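Local atomic coordinates of antifungal protein GAFP-1 (Gastrodia elata, PDB entry 1XD5), a protein that probably binds mannose as a monomeric monocot lectin and acts against fungi, the chain described here being the bulb-type lectin part of a longer protein. Residues L62-Y65 against A70-A73; Y21-Q26 against A39-G44; K55-N58 against I64-G67; V93-N98 against A102-H107. One frame throughout, in Å; residues are numbered along the deposited sequence.

Contact 1. Residues L62-Y65 against A70-A73; sequences LVIY and AIWA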
# COMPACT_ATOMS: atom_id res chain seq x y z
N LEU A 62 6.84 -3.62 0.82
CA LEU A 62 6.09 -2.49 0.30
C LEU A 62 6.77 -1.24 0.80
O LEU A 62 6.92 -1.05 2.01
CB LEU A 62 4.64 -2.51 0.81
CG LEU A 62 3.70 -1.41 0.32
CD1 LEU A 62 3.34 -1.64 -1.14
CD2 LEU A 62 2.42 -1.35 1.18
N VAL A 63 7.19 -0.38 -0.12
CA VAL A 63 8.08 0.70 0.26
C VAL A 63 7.65 2.01 -0.34
O VAL A 63 7.31 2.09 -1.52
CB VAL A 63 9.55 0.41 -0.19
CG1 VAL A 63 10.49 1.46 0.39
CG2 VAL A 63 10.00 -0.98 0.26
N ILE A 64 7.68 3.06 0.48
CA ILE A 64 7.46 4.41 -0.00
C ILE A 64 8.82 5.01 -0.34
O ILE A 64 9.72 5.00 0.50
CB ILE A 64 6.74 5.26 1.07
CG1 ILE A 64 5.36 4.68 1.41
CG2 ILE A 64 6.64 6.73 0.61
CD1 ILE A 64 4.64 5.43 2.53
N TYR A 65 8.94 5.53 -1.55
CA TYR A 65 10.16 6.23 -1.98
C TYR A 65 9.85 7.65 -2.39
O TYR A 65 8.77 7.92 -2.91
CB TYR A 65 10.81 5.54 -3.19
CG TYR A 65 11.47 4.22 -2.90
CD1 TYR A 65 12.80 4.16 -2.46
CD2 TYR A 65 10.78 3.03 -3.07
CE1 TYR A 65 13.41 2.93 -2.19
CE2 TYR A 65 11.37 1.81 -2.82
CZ TYR A 65 12.67 1.76 -2.37
OH TYR A 65 13.23 0.52 -2.12
N ALA A 70 14.41 6.07 0.47
CA ALA A 70 13.40 5.27 1.17
C ALA A 70 12.81 6.07 2.32
O ALA A 70 13.54 6.73 3.06
CB ALA A 70 14.02 3.97 1.70
N ILE A 71 11.49 6.00 2.47
CA ILE A 71 10.78 6.78 3.49
C ILE A 71 10.15 5.88 4.56
O ILE A 71 10.14 6.23 5.75
CB ILE A 71 9.68 7.66 2.85
CG1 ILE A 71 10.23 8.57 1.74
CG2 ILE A 71 8.90 8.43 3.93
CD1 ILE A 71 11.33 9.55 2.17
N TRP A 72 9.61 4.75 4.13
CA TRP A 72 8.84 3.86 4.99
C TRP A 72 8.75 2.52 4.28
O TRP A 72 8.76 2.46 3.05
CB TRP A 72 7.45 4.47 5.21
CG TRP A 72 6.45 3.67 5.98
CD1 TRP A 72 6.11 3.83 7.29
CD2 TRP A 72 5.62 2.61 5.48
NE1 TRP A 72 5.12 2.94 7.64
CE2 TRP A 72 4.81 2.17 6.55
CE3 TRP A 72 5.47 1.99 4.23
CZ2 TRP A 72 3.87 1.15 6.41
CZ3 TRP A 72 4.54 0.96 4.09
CH2 TRP A 72 3.76 0.55 5.18
N ALA A 73 8.63 1.45 5.06
CA ALA A 73 8.50 0.11 4.51
C ALA A 73 7.64 -0.77 5.41
O ALA A 73 7.61 -0.59 6.63
CB ALA A 73 9.88 -0.52 4.28
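Trp72 and Ile64 face each other across an antiparallel hairpin as a hydrogen-bonded pair and bury more surface here than any other residue. The amide of Ile64 gives its hydrogen to Trp72 O, with N and O 2.9 Å apart. Directly after this pair a beta bulge shifts the register by one, so that Ile71 N donates to Ile64 O (2.8 Å) while Tyr65 pairs with Ala70. With CG anti to its backbone N (chi1 175°), the Trp72 side chain runs inward beside Ile64, its six-membered ring leaning toward Leu62. There CE3 meets both the CG1 and the CD1 of Ile64 at 3.9 Å each. Branched isoleucine suits this place because its other arm, CG2, turns to the bulge and rests 3.9 Å from Ile71 CB. Leu62 extends the apolar surface: its CD2 comes 4.3 Å from Trp72 CZ3, and its carbonyl O receives a CA-H...O contact from Ala73 CA at 3.2 Å. The small side chain of Ala70 lets the Tyr65 ring settle close to the edge strand. Strand 69-73 is outermost in its four-stranded sheet; strand 52-56 flanks strand 62-66 on the other side, and Leu31 and Trp104 from the other two sheets close over Trp72.

Contact 2. Residues Y21-Q26 against A39-G44; sequences YLFIIQ and AVWASG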
# COMPACT_ATOMS: atom_id res chain seq x y z
N TYR A 21 -13.70 2.90 -0.69
CA TYR A 21 -12.38 2.78 -0.08
C TYR A 21 -11.29 3.25 -1.01
O TYR A 21 -11.27 2.91 -2.20
CB TYR A 21 -12.09 1.34 0.37
CG TYR A 21 -13.16 0.72 1.24
CD1 TYR A 21 -13.50 -0.62 1.10
CD2 TYR A 21 -13.84 1.47 2.21
CE1 TYR A 21 -14.48 -1.20 1.89
CE2 TYR A 21 -14.82 0.90 3.01
CZ TYR A 21 -15.13 -0.43 2.84
OH TYR A 21 -16.10 -1.00 3.62
N LEU A 22 -10.36 4.02 -0.46
CA LEU A 22 -9.29 4.61 -1.23
C LEU A 22 -7.99 4.46 -0.46
O LEU A 22 -7.89 4.93 0.67
CB LEU A 22 -9.58 6.10 -1.47
CG LEU A 22 -8.60 6.89 -2.34
CD1 LEU A 22 -8.76 6.50 -3.80
CD2 LEU A 22 -8.86 8.38 -2.16
N PHE A 23 -7.01 3.81 -1.09
CA PHE A 23 -5.70 3.63 -0.48
C PHE A 23 -4.72 4.37 -1.37
O PHE A 23 -4.45 3.95 -2.50
CB PHE A 23 -5.34 2.14 -0.44
CG PHE A 23 -4.14 1.82 0.41
CD1 PHE A 23 -4.14 2.09 1.77
CD2 PHE A 23 -3.02 1.20 -0.14
CE1 PHE A 23 -3.05 1.76 2.57
CE2 PHE A 23 -1.92 0.89 0.65
CZ PHE A 23 -1.94 1.16 2.00
N ILE A 24 -4.22 5.49 -0.86
CA ILE A 24 -3.55 6.47 -1.70
C ILE A 24 -2.18 6.89 -1.16
O ILE A 24 -2.02 7.14 0.04
CB ILE A 24 -4.50 7.68 -1.95
CG1 ILE A 24 -3.86 8.71 -2.88
CG2 ILE A 24 -4.96 8.31 -0.63
CD1 ILE A 24 -4.88 9.71 -3.51
N ILE A 25 -1.19 6.96 -2.04
CA ILE A 25 0.08 7.57 -1.67
C ILE A 25 0.03 9.05 -2.05
O ILE A 25 -0.07 9.42 -3.22
CB ILE A 25 1.29 6.81 -2.29
CG1 ILE A 25 2.62 7.52 -1.97
CG2 ILE A 25 1.13 6.61 -3.81
CD1 ILE A 25 2.98 7.52 -0.48
N GLN A 26 0.05 9.90 -1.03
CA GLN A 26 -0.21 11.31 -1.24
C GLN A 26 1.04 12.09 -1.57
O GLN A 26 2.15 11.64 -1.32
CB GLN A 26 -0.90 11.91 -0.00
CG GLN A 26 -2.25 11.27 0.28
CD GLN A 26 -2.96 11.84 1.50
OE1 GLN A 26 -4.17 11.70 1.62
NE2 GLN A 26 -2.21 12.47 2.41
N ALA A 39 -10.14 9.30 7.01
CA ALA A 39 -8.88 8.56 7.20
C ALA A 39 -9.00 7.53 8.31
O ALA A 39 -9.33 7.89 9.45
CB ALA A 39 -7.72 9.54 7.51
N VAL A 40 -8.74 6.26 8.00
CA VAL A 40 -8.84 5.21 9.02
C VAL A 40 -7.50 4.51 9.32
O VAL A 40 -7.40 3.73 10.28
CB VAL A 40 -9.96 4.16 8.70
CG1 VAL A 40 -11.32 4.85 8.61
CG2 VAL A 40 -9.67 3.35 7.44
N TRP A 41 -6.50 4.80 8.49
CA TRP A 41 -5.18 4.19 8.61
C TRP A 41 -4.21 5.06 7.85
O TRP A 41 -4.53 5.55 6.77
CB TRP A 41 -5.17 2.76 8.03
CG TRP A 41 -3.86 2.01 8.24
CD1 TRP A 41 -3.56 1.09 9.22
CD2 TRP A 41 -2.67 2.12 7.43
NE1 TRP A 41 -2.27 0.64 9.08
CE2 TRP A 41 -1.70 1.25 7.99
CE3 TRP A 41 -2.33 2.86 6.29
CZ2 TRP A 41 -0.41 1.11 7.44
CZ3 TRP A 41 -1.04 2.73 5.76
CH2 TRP A 41 -0.10 1.85 6.33
N ALA A 42 -3.02 5.26 8.40
CA ALA A 42 -1.97 6.00 7.71
C ALA A 42 -0.60 5.53 8.14
O ALA A 42 -0.41 5.06 9.27
CB ALA A 42 -2.13 7.50 7.94
N SER A 43 0.37 5.66 7.23
CA SER A 43 1.75 5.34 7.54
C SER A 43 2.34 6.39 8.50
O SER A 43 3.32 6.11 9.20
CB SER A 43 2.58 5.30 6.27
OG SER A 43 2.42 6.50 5.54
N GLY A 44 1.74 7.58 8.52
CA GLY A 44 2.18 8.66 9.38
C GLY A 44 3.46 9.31 8.88
O GLY A 44 4.27 9.77 9.68
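Phe23 and Trp41 have their CA atoms 9.1 Å apart, because strand 31-35 runs between strands 21-25 and 38-42, which therefore meet through side chains and not through backbone bonds. Two rings carry the whole contact. Both side chains leave toward the interior, and with CG anti to the backbone N in each (chi1 -168° in Phe23, -175° in Trp41) the rings swing toward each other over the intervening strand. The leading atom of Phe23 is CE1, which touches Trp41 CZ3 at 3.9 Å and lies equally near Trp41 CE3; both indole carbons sit at the edge of the phenyl ring, near its plane. With the planes 46° apart and the centroids of the phenyl and six-membered indole rings separated by 5.9 Å, the pair is oblique. Phenylalanine suits an inner strand, where a purely apolar ring is buried against Leu31, Leu85 and Leu87. Tryptophan suits the edge strand, since its wide indole spans from this interior to Thr106 and Thr108 near the chain's end. Such inward-pointing aromatic and aliphatic side chains, shared among three four-stranded antiparallel sheets, make up the core of the beta-prism II fold of monocot mannose-binding lectins.

Contact 3. Residues K55-N58 against I64-G67; sequences KMQN and IYSG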
# COMPACT_ATOMS: atom_id res chain seq x y z
N LYS A 55 5.98 1.48 -3.95
CA LYS A 55 6.50 0.37 -4.74
C LYS A 55 6.19 -0.96 -4.06
O LYS A 55 6.58 -1.18 -2.92
CB LYS A 55 8.02 0.50 -4.91
CG LYS A 55 8.47 1.70 -5.73
CD LYS A 55 9.93 1.53 -6.21
CE LYS A 55 10.43 2.78 -6.93
NZ LYS A 55 11.92 2.79 -7.09
N MET A 56 5.49 -1.84 -4.77
CA MET A 56 5.30 -3.21 -4.33
C MET A 56 6.47 -3.97 -4.94
O MET A 56 6.52 -4.18 -6.15
CB MET A 56 3.95 -3.75 -4.83
CG MET A 56 3.65 -5.22 -4.46
SD MET A 56 3.39 -5.47 -2.68
CE MET A 56 4.96 -6.22 -2.19
N GLN A 57 7.42 -4.36 -4.09
CA GLN A 57 8.66 -4.97 -4.56
C GLN A 57 8.55 -6.48 -4.75
O GLN A 57 7.71 -7.15 -4.15
CB GLN A 57 9.82 -4.63 -3.61
CG GLN A 57 10.06 -3.11 -3.50
CD GLN A 57 11.30 -2.74 -2.71
OE1 GLN A 57 11.76 -1.62 -2.81
NE2 GLN A 57 11.81 -3.67 -1.92
N ASN A 58 9.43 -7.01 -5.60
CA ASN A 58 9.52 -8.44 -5.86
C ASN A 58 9.96 -9.27 -4.65
O ASN A 58 9.77 -10.48 -4.63
CB ASN A 58 10.43 -8.70 -7.06
CG ASN A 58 9.73 -8.40 -8.38
OD1 ASN A 58 8.57 -8.79 -8.58
ND2 ASN A 58 10.41 -7.70 -9.27
N ILE A 64 7.68 3.06 0.48
CA ILE A 64 7.46 4.41 -0.00
C ILE A 64 8.82 5.01 -0.34
O ILE A 64 9.72 5.00 0.50
CB ILE A 64 6.74 5.26 1.07
CG1 ILE A 64 5.36 4.68 1.41
CG2 ILE A 64 6.64 6.73 0.61
CD1 ILE A 64 4.64 5.43 2.53
N TYR A 65 8.94 5.53 -1.55
CA TYR A 65 10.16 6.23 -1.98
C TYR A 65 9.85 7.65 -2.39
O TYR A 65 8.77 7.92 -2.91
CB TYR A 65 10.81 5.54 -3.19
CG TYR A 65 11.47 4.22 -2.90
CD1 TYR A 65 12.80 4.16 -2.46
CD2 TYR A 65 10.78 3.03 -3.07
CE1 TYR A 65 13.41 2.93 -2.19
CE2 TYR A 65 11.37 1.81 -2.82
CZ TYR A 65 12.67 1.76 -2.37
OH TYR A 65 13.23 0.52 -2.12
N SER A 66 10.80 8.55 -2.16
CA SER A 66 10.76 9.87 -2.78
C SER A 66 12.02 9.93 -3.62
O SER A 66 13.13 10.01 -3.08
CB SER A 66 10.73 10.98 -1.73
OG SER A 66 10.76 12.27 -2.36
N GLY A 67 11.87 9.84 -4.94
CA GLY A 67 13.02 9.63 -5.80
C GLY A 67 13.73 8.36 -5.37
O GLY A 67 13.10 7.30 -5.30
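Tyr65 and Gln57 are the last and first residues of a Gln-x-Asp-x-Asn-x-Val-x-Tyr sequence, the signature of mannose-binding sites in bulb-type lectins of the beta-prism II fold. The tight part of the contact lies at the phenol end. Tyr65 OH donates to Gln57 OE1 over 2.7 Å, approaching in the carbonyl plane with a C=O...O angle of 157°. The amide is turned 24° from the ring plane, and OE1 also lies at the ring edge, 3.5 Å from Tyr65 CE2. Gln57 extends beyond CG, and this length lets it span from the loop after strand 52-56 to the hydroxyl; its NE2 binds Asp59 OD1, so both ends of the amide are fixed and its flip is settled. The arrangement is consistent with a preformed sugar site, as in related lectins.

The looser, more solvent-facing part belongs to Lys55. With CG anti to its carbonyl carbon and the rest extended, the chain crosses the tyrosine at about a right angle and passes over one ring face, while Val63 CG1 covers the opposite face. Lysine, partly exposed here, suits this rim position: its methylenes pack on the aromatic surface, while its ammonium is carried over the face and can gain from the ring's electrons. NZ forms a cation-pi contact 4.5 Å from the Tyr65 ring centroid, 21° off the normal. The closest approach of the lysine is made further back along the chain, where CD stands 3.6 Å from Tyr65 CD2.

Contact 4. Residues V93-N98 against A102-H107; sequences VVIYDN and AIWATH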
# COMPACT_ATOMS: atom_id res chain seq x y z
N VAL A 93 -6.39 -4.11 3.67
CA VAL A 93 -5.40 -3.93 2.61
C VAL A 93 -4.35 -4.97 2.91
O VAL A 93 -3.81 -4.98 4.01
CB VAL A 93 -4.78 -2.52 2.61
CG1 VAL A 93 -3.77 -2.36 1.45
CG2 VAL A 93 -5.87 -1.46 2.48
N VAL A 94 -4.10 -5.86 1.96
CA VAL A 94 -3.31 -7.06 2.23
C VAL A 94 -2.30 -7.30 1.11
O VAL A 94 -2.59 -7.05 -0.05
CB VAL A 94 -4.21 -8.31 2.37
CG1 VAL A 94 -3.42 -9.55 2.86
CG2 VAL A 94 -5.41 -8.03 3.31
N ILE A 95 -1.10 -7.78 1.46
CA ILE A 95 -0.18 -8.32 0.47
C ILE A 95 -0.28 -9.84 0.50
O ILE A 95 -0.18 -10.45 1.57
CB ILE A 95 1.29 -7.89 0.74
CG1 ILE A 95 1.42 -6.36 0.79
CG2 ILE A 95 2.23 -8.48 -0.34
CD1 ILE A 95 2.78 -5.85 1.26
N TYR A 96 -0.49 -10.44 -0.68
CA TYR A 96 -0.55 -11.89 -0.81
C TYR A 96 0.60 -12.42 -1.65
O TYR A 96 1.12 -11.72 -2.53
CB TYR A 96 -1.87 -12.31 -1.48
CG TYR A 96 -3.07 -12.16 -0.59
CD1 TYR A 96 -3.35 -13.11 0.40
CD2 TYR A 96 -3.93 -11.08 -0.73
CE1 TYR A 96 -4.45 -12.98 1.23
CE2 TYR A 96 -5.04 -10.93 0.09
CZ TYR A 96 -5.30 -11.88 1.07
OH TYR A 96 -6.37 -11.73 1.90
N ASP A 97 0.98 -13.66 -1.39
CA ASP A 97 1.80 -14.38 -2.35
C ASP A 97 0.88 -15.01 -3.39
O ASP A 97 -0.29 -14.63 -3.49
CB ASP A 97 2.69 -15.42 -1.67
CG ASP A 97 1.91 -16.49 -0.94
OD1 ASP A 97 0.69 -16.66 -1.17
OD2 ASP A 97 2.47 -17.22 -0.11
N ASN A 98 1.39 -15.98 -4.15
CA ASN A 98 0.60 -16.61 -5.20
C ASN A 98 -0.30 -17.76 -4.72
O ASN A 98 -0.94 -18.43 -5.54
CB ASN A 98 1.51 -17.08 -6.35
CG ASN A 98 2.63 -18.03 -5.90
OD1 ASN A 98 3.42 -18.50 -6.72
ND2 ASN A 98 2.70 -18.32 -4.60
N ALA A 102 -1.46 -14.43 3.18
CA ALA A 102 -1.20 -13.03 3.51
C ALA A 102 0.17 -12.90 4.16
O ALA A 102 0.51 -13.69 5.06
CB ALA A 102 -2.28 -12.48 4.43
N ILE A 103 0.96 -11.93 3.71
CA ILE A 103 2.26 -11.66 4.33
C ILE A 103 2.28 -10.30 5.05
O ILE A 103 3.21 -10.01 5.81
CB ILE A 103 3.44 -11.80 3.33
CG1 ILE A 103 3.48 -10.64 2.34
CG2 ILE A 103 3.41 -13.17 2.62
CD1 ILE A 103 4.82 -10.48 1.62
N TRP A 104 1.26 -9.48 4.81
CA TRP A 104 1.11 -8.19 5.47
C TRP A 104 -0.34 -7.75 5.34
O TRP A 104 -1.00 -8.08 4.35
CB TRP A 104 2.03 -7.16 4.82
CG TRP A 104 2.06 -5.82 5.51
CD1 TRP A 104 2.74 -5.48 6.66
CD2 TRP A 104 1.38 -4.63 5.09
NE1 TRP A 104 2.52 -4.15 6.97
CE2 TRP A 104 1.70 -3.61 6.02
CE3 TRP A 104 0.54 -4.32 4.01
CZ2 TRP A 104 1.20 -2.31 5.91
CZ3 TRP A 104 0.05 -3.01 3.89
CH2 TRP A 104 0.37 -2.03 4.84
N ALA A 105 -0.81 -6.99 6.32
CA ALA A 105 -2.14 -6.39 6.28
C ALA A 105 -2.18 -5.12 7.10
O ALA A 105 -1.40 -4.96 8.05
CB ALA A 105 -3.19 -7.39 6.79
N THR A 106 -3.09 -4.21 6.75
CA THR A 106 -3.32 -3.01 7.55
C THR A 106 -4.21 -3.33 8.74
O THR A 106 -4.28 -2.55 9.69
CB THR A 106 -3.96 -1.89 6.71
OG1 THR A 106 -5.09 -2.44 6.01
CG2 THR A 106 -3.02 -1.42 5.60
N HIS A 107 -4.90 -4.48 8.67
CA HIS A 107 -5.87 -4.90 9.67
C HIS A 107 -6.98 -3.87 9.81
O HIS A 107 -7.39 -3.51 10.92
CB HIS A 107 -5.19 -5.19 11.02
CG HIS A 107 -4.04 -6.14 10.91
ND1 HIS A 107 -4.20 -7.45 10.52
CD2 HIS A 107 -2.71 -5.95 11.08
CE1 HIS A 107 -3.01 -8.04 10.48
NE2 HIS A 107 -2.10 -7.15 10.81
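A bulged beta hairpin near the C-terminal end of the chain pairs Val94, Ile95 and Tyr96 with Ala105, Trp104 and Ala102. Around the central pair, Ile95 N donates to Trp104 O at 2.9 Å, and across the bulge Ile103 N donates to Ile95 O at 2.8 Å in a nearly straight bond of 170°. On the inner face Ile95 lays CD1 against Trp104 CE3 (3.9 Å), while its CG2 branch meets Ile103 CG1 at 3.7 Å. A beta-branched residue thus fills the angle between the indole and the corner at Ile103. On the other face Val94 CG1 packs 3.5 Å from Ala102 CB, whose small size also leaves room for the Tyr96 ring, with its hydroxyl bonded to Gln88. At the far end backbone pairing continues as Thr106 N donates to Val93 O at 2.9 Å. Threonine suits this place through its hydroxyl: OG1, held between the backbone N and carbonyl carbon (chi1 50°), accepts from Val93 N at 3.2 Å and also bonds Thr108 OG1. Where the chain reverses, Asp97 OD1 takes the amides of Ser99 and Asn101. Strand 102-105 is outermost in its sheet, strand 84-87 flanks strand 93-96 on the other side, and Leu62 and Trp41 from the other two sheets pack on Trp104.

Contacts 1, 2 and 4 belong to the three sheets of the prism, one each, and their centres lie about 14 to 16 Å apart. They meet through tryptophans at the middle: Trp72 CH2 is 3.9 Å from Trp104 CZ2, Trp72 CZ2 is 4.0 Å from Trp41 CH2, and Trp41 CZ2 is 4.1 Å from Trp104 CZ2. Aliphatic residues add to this core, with Ile64 CG2 3.9 Å from Ile25 CD1. Contact 3 shares Ile64 and Tyr65 with contact 1, about 6 Å away between centres, but takes the outer face of that sheet, where the probable mannose site lies. Contact 4 holds Val94 and Tyr96 of a matching signature.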